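Pectate lyase (Cellvibrio cellulosa, PDB 1GXM) probably cleaves pectate (polygalacturonan) by beta-elimination, as a family 10 polysaccharide lyase whose catalytic module makes up this chain. Local coordinates at residues R36-N47 against Y56-E67; Q182-V191 against Q237-F246. One frame throughout, in Å; residues are numbered along the deposited sequence.

From the N terminus, the chain reaches interaction 1 early: the short helix 37-42 and its exit run out to Asn47, and after only eight further residues, none in helix or strand, the loop 56-67 comes back along them, so a tight surface loop is closed just before strand 69-70. Interaction 2 opens long after that has closed. It joins the base of the hairpin that follows helix 161-181 to helix 233-246, across 45 intervening residues that include helix 219-226. The two contacts are thus in series, neither nested nor crossed. Their centres lie about 40 Å apart on opposite sides of the chain's centre, interaction 1 at the surface and interaction 2 largely buried.

Interaction 1. Residues R36-N47 against Y56-E67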
# COMPACT_ATOMS: atom_id res chain seq x y z
N ARG A 36 24.74 5.08 0.87
CA ARG A 36 24.14 4.06 1.74
C ARG A 36 23.83 2.78 1.02
O ARG A 36 23.33 1.87 1.63
CB ARG A 36 22.85 4.58 2.39
CG ARG A 36 23.00 5.88 3.22
CD ARG A 36 24.29 6.04 4.01
NE ARG A 36 24.23 5.44 5.34
CZ ARG A 36 25.29 4.98 6.03
NH1 ARG A 36 26.52 5.04 5.51
NH2 ARG A 36 25.11 4.45 7.25
N ALA A 37 24.11 2.69 -0.27
CA ALA A 37 23.74 1.51 -1.04
C ALA A 37 24.30 0.23 -0.47
O ALA A 37 23.62 -0.79 -0.46
CB ALA A 37 24.17 1.67 -2.51
N ASP A 38 25.57 0.24 -0.05
CA ASP A 38 26.18 -0.98 0.47
C ASP A 38 25.57 -1.35 1.81
O ASP A 38 25.39 -2.53 2.11
CB ASP A 38 27.69 -0.81 0.64
CG ASP A 38 28.44 -0.94 -0.66
OD1 ASP A 38 27.80 -1.25 -1.68
OD2 ASP A 38 29.67 -0.77 -0.72
N VAL A 39 25.26 -0.35 2.63
CA VAL A 39 24.59 -0.60 3.89
C VAL A 39 23.23 -1.24 3.62
O VAL A 39 22.93 -2.31 4.14
CB VAL A 39 24.42 0.68 4.73
CG1 VAL A 39 23.57 0.43 5.98
CG2 VAL A 39 25.77 1.19 5.14
N VAL A 40 22.43 -0.62 2.76
CA VAL A 40 21.13 -1.20 2.42
C VAL A 40 21.28 -2.62 1.91
O VAL A 40 20.59 -3.52 2.34
CB VAL A 40 20.40 -0.33 1.39
CG1 VAL A 40 19.12 -0.99 0.92
CG2 VAL A 40 20.11 1.00 2.00
N LEU A 41 22.20 -2.80 0.99
CA LEU A 41 22.43 -4.10 0.39
C LEU A 41 22.71 -5.16 1.47
O LEU A 41 22.25 -6.30 1.41
CB LEU A 41 23.61 -4.01 -0.58
CG LEU A 41 24.06 -5.31 -1.22
CD1 LEU A 41 22.95 -5.99 -2.03
CD2 LEU A 41 25.25 -4.99 -2.11
N SER A 42 23.49 -4.75 2.46
CA SER A 42 24.02 -5.66 3.46
C SER A 42 22.97 -6.19 4.43
O SER A 42 23.26 -7.14 5.14
CB SER A 42 25.15 -5.01 4.24
OG SER A 42 24.66 -4.04 5.12
N TYR A 43 21.77 -5.60 4.43
CA TYR A 43 20.68 -6.10 5.28
C TYR A 43 19.67 -6.96 4.54
O TYR A 43 18.75 -7.46 5.14
CB TYR A 43 19.96 -4.94 5.97
CG TYR A 43 20.81 -4.38 7.06
CD1 TYR A 43 20.81 -4.94 8.33
CD2 TYR A 43 21.67 -3.33 6.81
CE1 TYR A 43 21.63 -4.46 9.33
CE2 TYR A 43 22.51 -2.85 7.80
CZ TYR A 43 22.48 -3.42 9.06
OH TYR A 43 23.32 -2.96 10.06
N GLN A 44 19.85 -7.14 3.24
CA GLN A 44 18.97 -8.02 2.51
C GLN A 44 19.08 -9.43 3.06
O GLN A 44 20.18 -9.95 3.27
CB GLN A 44 19.30 -8.01 1.02
CG GLN A 44 18.19 -8.60 0.19
CD GLN A 44 18.46 -8.54 -1.29
OE1 GLN A 44 19.60 -8.38 -1.71
NE2 GLN A 44 17.40 -8.64 -2.10
N GLN A 45 17.96 -10.05 3.32
CA GLN A 45 17.92 -11.40 3.82
C GLN A 45 18.18 -12.37 2.68
O GLN A 45 18.12 -12.01 1.51
CB GLN A 45 16.56 -11.71 4.46
CG GLN A 45 16.21 -10.73 5.58
CD GLN A 45 17.22 -10.73 6.70
OE1 GLN A 45 17.19 -11.59 7.57
NE2 GLN A 45 18.07 -9.72 6.73
N ASN A 46 18.48 -13.61 3.04
CA ASN A 46 18.77 -14.64 2.05
C ASN A 46 17.63 -14.83 1.08
O ASN A 46 17.82 -15.09 -0.10
CB ASN A 46 19.10 -15.97 2.75
CG ASN A 46 20.40 -15.90 3.54
OD1 ASN A 46 21.33 -15.24 3.14
ND2 ASN A 46 20.42 -16.56 4.68
N ASN A 47 16.40 -14.66 1.58
CA ASN A 47 15.22 -14.83 0.74
C ASN A 47 14.96 -13.71 -0.26
O ASN A 47 14.10 -13.83 -1.09
CB ASN A 47 13.98 -15.09 1.59
CG ASN A 47 13.69 -13.97 2.55
OD1 ASN A 47 13.98 -12.82 2.31
ND2 ASN A 47 13.07 -14.33 3.65
N TYR A 56 19.12 2.88 8.14
CA TYR A 56 20.23 2.77 7.19
C TYR A 56 21.12 3.98 7.18
O TYR A 56 22.27 3.87 6.80
CB TYR A 56 19.73 2.55 5.78
CG TYR A 56 18.92 1.30 5.61
CD1 TYR A 56 19.47 0.06 5.86
CD2 TYR A 56 17.60 1.37 5.19
CE1 TYR A 56 18.73 -1.09 5.69
CE2 TYR A 56 16.86 0.24 5.01
CZ TYR A 56 17.42 -0.99 5.27
OH TYR A 56 16.67 -2.12 5.10
N ASN A 57 20.59 5.13 7.56
CA ASN A 57 21.38 6.35 7.62
C ASN A 57 22.34 6.41 8.79
O ASN A 57 23.26 7.23 8.78
CB ASN A 57 20.46 7.57 7.64
CG ASN A 57 19.83 7.83 6.29
OD1 ASN A 57 20.45 7.56 5.26
ND2 ASN A 57 18.60 8.33 6.29
N SER A 58 22.16 5.54 9.78
CA SER A 58 23.06 5.53 10.94
C SER A 58 23.91 4.25 11.08
O SER A 58 25.05 4.31 11.53
CB SER A 58 22.30 5.82 12.23
OG SER A 58 21.19 4.96 12.41
N VAL A 59 23.36 3.11 10.69
CA VAL A 59 24.03 1.85 10.96
C VAL A 59 25.12 1.53 9.94
O VAL A 59 25.07 1.97 8.79
CB VAL A 59 23.04 0.64 11.07
CG1 VAL A 59 22.01 0.88 12.15
CG2 VAL A 59 22.37 0.33 9.73
N GLY A 60 26.08 0.72 10.38
CA GLY A 60 27.06 0.12 9.53
C GLY A 60 26.46 -1.09 8.85
O GLY A 60 25.28 -1.43 9.03
N ASN A 61 27.27 -1.75 8.05
CA ASN A 61 26.80 -2.89 7.28
C ASN A 61 26.29 -3.98 8.19
O ASN A 61 26.82 -4.21 9.29
CB ASN A 61 27.89 -3.47 6.40
CG ASN A 61 28.12 -2.70 5.14
OD1 ASN A 61 27.75 -1.52 5.01
ND2 ASN A 61 28.73 -3.37 4.16
N GLY A 62 25.30 -4.69 7.70
CA GLY A 62 24.74 -5.84 8.37
C GLY A 62 25.39 -7.12 7.92
O GLY A 62 26.43 -7.13 7.25
N GLY A 63 24.79 -8.22 8.31
CA GLY A 63 25.27 -9.54 7.97
C GLY A 63 24.22 -10.36 7.26
O GLY A 63 24.23 -11.60 7.31
N GLY A 64 23.35 -9.67 6.54
CA GLY A 64 22.29 -10.31 5.83
C GLY A 64 21.32 -10.87 6.84
O GLY A 64 20.87 -10.17 7.75
N GLY A 65 21.01 -12.13 6.70
CA GLY A 65 20.14 -12.80 7.64
C GLY A 65 19.24 -13.80 6.99
O GLY A 65 19.14 -13.86 5.76
N ASN A 66 18.54 -14.58 7.80
CA ASN A 66 17.69 -15.63 7.29
C ASN A 66 16.26 -15.48 7.79
O ASN A 66 15.51 -16.47 7.87
CB ASN A 66 18.25 -16.98 7.71
CG ASN A 66 17.74 -18.09 6.86
OD1 ASN A 66 17.22 -19.10 7.36
ND2 ASN A 66 17.85 -17.91 5.55
N GLU A 67 15.90 -14.26 8.13
CA GLU A 67 14.57 -14.00 8.66
C GLU A 67 13.61 -13.76 7.52
O GLU A 67 14.00 -13.61 6.35
CB GLU A 67 14.59 -12.79 9.59
CG GLU A 67 15.39 -13.03 10.89
CD GLU A 67 14.86 -14.15 11.80
OE1 GLU A 67 13.73 -14.66 11.64
OE2 GLU A 67 15.60 -14.55 12.74
O HOH W 1 30.64 -2.73 1.65
O HOH W 2 15.92 -15.04 4.52
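Arg36 bends at chi2 (-36°) and chi3 (-87°), folding its guanidinium back onto the loop, where NE and NH2 both grip one acceptor, Tyr56 O. NE stands 2.9 Å from that Tyr56 O; the two nitrogens arrive from opposite faces of the carbonyl plane, while Val39 CG2 packs on a face of the guanidinium. Ser42 OG, held between backbone N and carbonyl carbon (chi1 73°), donates to Val39 O within its own helix and accepts a nearly straight bond from Gly62 N at 2.7 Å. Tyr43 turns a ring face to Gly62, whose CA is 3.7 Å from the centroid, and Tyr43 OH donates to Gly60 O at 2.7 Å. On the inner side, Val40 CG2 rests over a face of the Tyr56 ring, whose hydroxyl bonds to Glu79 of helix 77-90. Further along, Gln45 binds both its own segment and the loop: OE1 takes Glu67 N on an in-plane lone pair at 3.0 Å, and NE2 donates to Tyr43 O and weakly to Gly64 O. Backbone bonds from Gly64 N to Ser42 O and from Asn46 N to Gly65 O complete the seam. The positive phi of Gly64 and the unusual backbone angles of Gly65 both suit glycine. This is a glycine-rich surface loop clasped to a short helix and its C-terminal exit, within the pectate lyase catalytic module.

Interaction 2. Residues Q182-V191 against Q237-F246; sequences QWKQNGVLTV and QAVRAGVAWF. Unlike the reference sequence in segment 237-246: Gln237 (reference Arg).
The six-membered ring of Trp245 carries Val191 CG2 on one face, 3.5 Å from its centroid and only 7° off the normal, so the methyl sits almost squarely over it. Thr190 CB meets the five-membered part obliquely at Trp245 CD1, 3.7 Å away, and Phe246 CD2 lies in plane at the indole edge. Trp245 CZ3 in turn stands over the centre of one face of the Phe246 ring. Val191 CG1 fills the angle between the indole and the helix, touching Trp245 CE3 and Gly242 CA; Thr190 O makes a CA-H...O contact with Gly242 CA.

The polar link is the flat amide of Gln182. With CG anti to the backbone N (chi1 -168°) and the rest of the chain extended, NE2 reaches the helix and splits its two hydrogens: one goes to Ala238 O at 3.0 Å, the other to Thr190 O at 2.8 Å, both partners close to the amide plane. Ala238 O also keeps its helical bond from Gly242 N, the two donors arriving from opposite faces. Leu189 CB packs on Ala241 CB at 3.7 Å, and a water bridges Leu189 O and Ala241 O. The base of the hairpin, Gln182 and Leu189 to Val191, just after helix 161-181, thus lies against helix 233-246, with strand 214-215 touching Thr190 and Trp245 and helix 219-226 touching Val191 and Phe246.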
# COMPACT_ATOMS: atom_id res chain seq x y z
N GLN A 182 -12.55 -6.32 -3.38
CA GLN A 182 -13.23 -5.05 -3.26
C GLN A 182 -14.60 -5.28 -2.66
O GLN A 182 -15.36 -6.13 -3.12
CB GLN A 182 -13.31 -4.35 -4.60
CG GLN A 182 -13.75 -2.88 -4.51
CD GLN A 182 -13.63 -2.17 -5.85
OE1 GLN A 182 -13.35 -2.80 -6.87
NE2 GLN A 182 -13.83 -0.87 -5.84
N TRP A 183 -14.92 -4.53 -1.63
CA TRP A 183 -16.08 -4.81 -0.81
C TRP A 183 -17.37 -4.32 -1.43
O TRP A 183 -17.47 -3.18 -1.85
CB TRP A 183 -15.91 -4.17 0.56
CG TRP A 183 -17.05 -4.41 1.46
CD1 TRP A 183 -17.98 -3.51 1.84
CD2 TRP A 183 -17.38 -5.64 2.12
NE1 TRP A 183 -18.89 -4.08 2.69
CE2 TRP A 183 -18.53 -5.39 2.90
CE3 TRP A 183 -16.79 -6.91 2.18
CZ2 TRP A 183 -19.12 -6.36 3.69
CZ3 TRP A 183 -17.39 -7.88 2.96
CH2 TRP A 183 -18.55 -7.60 3.70
N LYS A 184 -18.35 -5.21 -1.47
CA LYS A 184 -19.68 -4.89 -1.97
C LYS A 184 -20.52 -4.64 -0.75
O LYS A 184 -20.82 -5.54 0.04
CB LYS A 184 -20.24 -6.01 -2.82
CG LYS A 184 -19.51 -6.15 -4.14
CD LYS A 184 -19.78 -7.48 -4.90
CE LYS A 184 -21.07 -8.17 -4.60
NZ LYS A 184 -21.04 -9.60 -5.03
N GLN A 185 -20.87 -3.39 -0.61
CA GLN A 185 -21.61 -2.88 0.52
C GLN A 185 -23.06 -2.86 0.09
O GLN A 185 -23.47 -1.96 -0.62
CB GLN A 185 -21.13 -1.48 0.83
CG GLN A 185 -21.74 -0.90 2.07
CD GLN A 185 -21.15 0.43 2.34
OE1 GLN A 185 -21.50 1.40 1.65
NE2 GLN A 185 -20.21 0.50 3.28
N ASN A 186 -23.80 -3.87 0.53
CA ASN A 186 -25.21 -4.02 0.20
C ASN A 186 -25.40 -3.85 -1.30
O ASN A 186 -26.24 -3.10 -1.78
CB ASN A 186 -26.04 -3.04 1.01
CG ASN A 186 -25.83 -3.20 2.49
OD1 ASN A 186 -25.92 -4.32 3.03
ND2 ASN A 186 -25.48 -2.10 3.17
N GLY A 187 -24.55 -4.55 -2.03
CA GLY A 187 -24.64 -4.60 -3.47
C GLY A 187 -23.83 -3.57 -4.22
O GLY A 187 -23.78 -3.66 -5.43
N VAL A 188 -23.23 -2.60 -3.52
CA VAL A 188 -22.53 -1.47 -4.15
C VAL A 188 -21.02 -1.63 -3.95
O VAL A 188 -20.56 -1.80 -2.84
CB VAL A 188 -22.96 -0.15 -3.52
CG1 VAL A 188 -22.18 1.04 -4.11
CG2 VAL A 188 -24.47 0.06 -3.70
N LEU A 189 -20.25 -1.56 -5.02
CA LEU A 189 -18.81 -1.70 -4.94
C LEU A 189 -18.20 -0.49 -4.22
O LEU A 189 -18.52 0.64 -4.56
CB LEU A 189 -18.22 -1.80 -6.34
CG LEU A 189 -16.93 -2.52 -6.54
CD1 LEU A 189 -16.92 -3.96 -5.97
CD2 LEU A 189 -16.66 -2.56 -8.06
N THR A 190 -17.31 -0.74 -3.26
CA THR A 190 -16.71 0.33 -2.46
C THR A 190 -15.20 0.24 -2.52
O THR A 190 -14.62 0.48 -3.54
CB THR A 190 -17.26 0.38 -1.01
OG1 THR A 190 -17.04 -0.86 -0.32
CG2 THR A 190 -18.79 0.60 -1.03
N VAL A 191 -14.56 -0.11 -1.41
CA VAL A 191 -13.10 -0.11 -1.31
C VAL A 191 -12.64 -1.36 -0.57
O VAL A 191 -13.25 -2.41 -0.72
CB VAL A 191 -12.56 1.22 -0.74
CG1 VAL A 191 -12.85 2.35 -1.70
CG2 VAL A 191 -13.09 1.52 0.66
N GLN A 237 -14.54 0.28 -13.84
CA GLN A 237 -15.66 0.23 -12.94
C GLN A 237 -15.20 0.20 -11.47
O GLN A 237 -15.73 0.90 -10.62
CB GLN A 237 -16.51 -1.00 -13.21
CG GLN A 237 -17.64 -1.12 -12.18
CD GLN A 237 -18.53 -2.31 -12.40
OE1 GLN A 237 -19.62 -2.17 -12.93
NE2 GLN A 237 -18.07 -3.48 -11.99
N ALA A 238 -14.21 -0.63 -11.19
CA ALA A 238 -13.69 -0.76 -9.83
C ALA A 238 -13.12 0.55 -9.33
O ALA A 238 -13.34 0.96 -8.20
CB ALA A 238 -12.61 -1.84 -9.76
N VAL A 239 -12.33 1.20 -10.17
CA VAL A 239 -11.70 2.44 -9.80
C VAL A 239 -12.74 3.51 -9.62
O VAL A 239 -12.72 4.24 -8.66
CB VAL A 239 -10.65 2.88 -10.81
CG1 VAL A 239 -10.12 4.27 -10.46
CG2 VAL A 239 -9.52 1.88 -10.84
N ARG A 240 -13.64 3.64 -10.57
CA ARG A 240 -14.68 4.66 -10.47
C ARG A 240 -15.51 4.44 -9.22
O ARG A 240 -15.88 5.39 -8.54
CB ARG A 240 -15.59 4.66 -11.68
CG ARG A 240 -14.95 5.26 -12.89
CD ARG A 240 -15.89 5.22 -14.08
NE ARG A 240 -15.35 5.88 -15.26
CZ ARG A 240 -15.37 7.18 -15.48
NH1 ARG A 240 -15.91 8.00 -14.59
NH2 ARG A 240 -14.84 7.66 -16.60
N ALA A 241 -15.78 3.19 -8.86
CA ALA A 241 -16.57 2.93 -7.66
C ALA A 241 -15.78 3.32 -6.42
O ALA A 241 -16.32 3.90 -5.49
CB ALA A 241 -16.94 1.48 -7.57
N GLY A 242 -14.50 3.01 -6.37
CA GLY A 242 -13.70 3.37 -5.21
C GLY A 242 -13.54 4.87 -5.05
O GLY A 242 -13.62 5.43 -3.95
N VAL A 243 -13.34 5.55 -6.16
CA VAL A 243 -13.22 6.99 -6.14
C VAL A 243 -14.55 7.62 -5.73
O VAL A 243 -14.59 8.56 -4.95
CB VAL A 243 -12.77 7.54 -7.50
CG1 VAL A 243 -12.96 9.04 -7.58
CG2 VAL A 243 -11.33 7.12 -7.77
N ALA A 244 -15.65 7.08 -6.23
CA ALA A 244 -16.97 7.56 -5.86
C ALA A 244 -17.20 7.40 -4.36
O ALA A 244 -17.81 8.23 -3.72
CB ALA A 244 -18.04 6.86 -6.63
N TRP A 245 -16.72 6.30 -3.80
CA TRP A 245 -16.83 6.07 -2.37
C TRP A 245 -16.08 7.15 -1.62
O TRP A 245 -16.61 7.72 -0.68
CB TRP A 245 -16.35 4.67 -2.02
CG TRP A 245 -16.41 4.35 -0.57
CD1 TRP A 245 -17.46 3.86 0.12
CD2 TRP A 245 -15.36 4.54 0.37
NE1 TRP A 245 -17.13 3.73 1.45
CE2 TRP A 245 -15.83 4.12 1.62
CE3 TRP A 245 -14.04 5.00 0.27
CZ2 TRP A 245 -15.05 4.15 2.76
CZ3 TRP A 245 -13.27 5.03 1.40
CH2 TRP A 245 -13.77 4.60 2.63
N PHE A 246 -14.87 7.44 -2.03
CA PHE A 246 -14.08 8.46 -1.35
C PHE A 246 -14.76 9.82 -1.46
O PHE A 246 -14.71 10.63 -0.53
CB PHE A 246 -12.68 8.55 -1.94
CG PHE A 246 -11.69 7.70 -1.23
CD1 PHE A 246 -11.21 8.09 -0.00
CD2 PHE A 246 -11.27 6.49 -1.76
CE1 PHE A 246 -10.33 7.32 0.69
CE2 PHE A 246 -10.37 5.73 -1.08
CZ PHE A 246 -9.91 6.12 0.14
O HOH W 3 -18.94 3.28 -4.78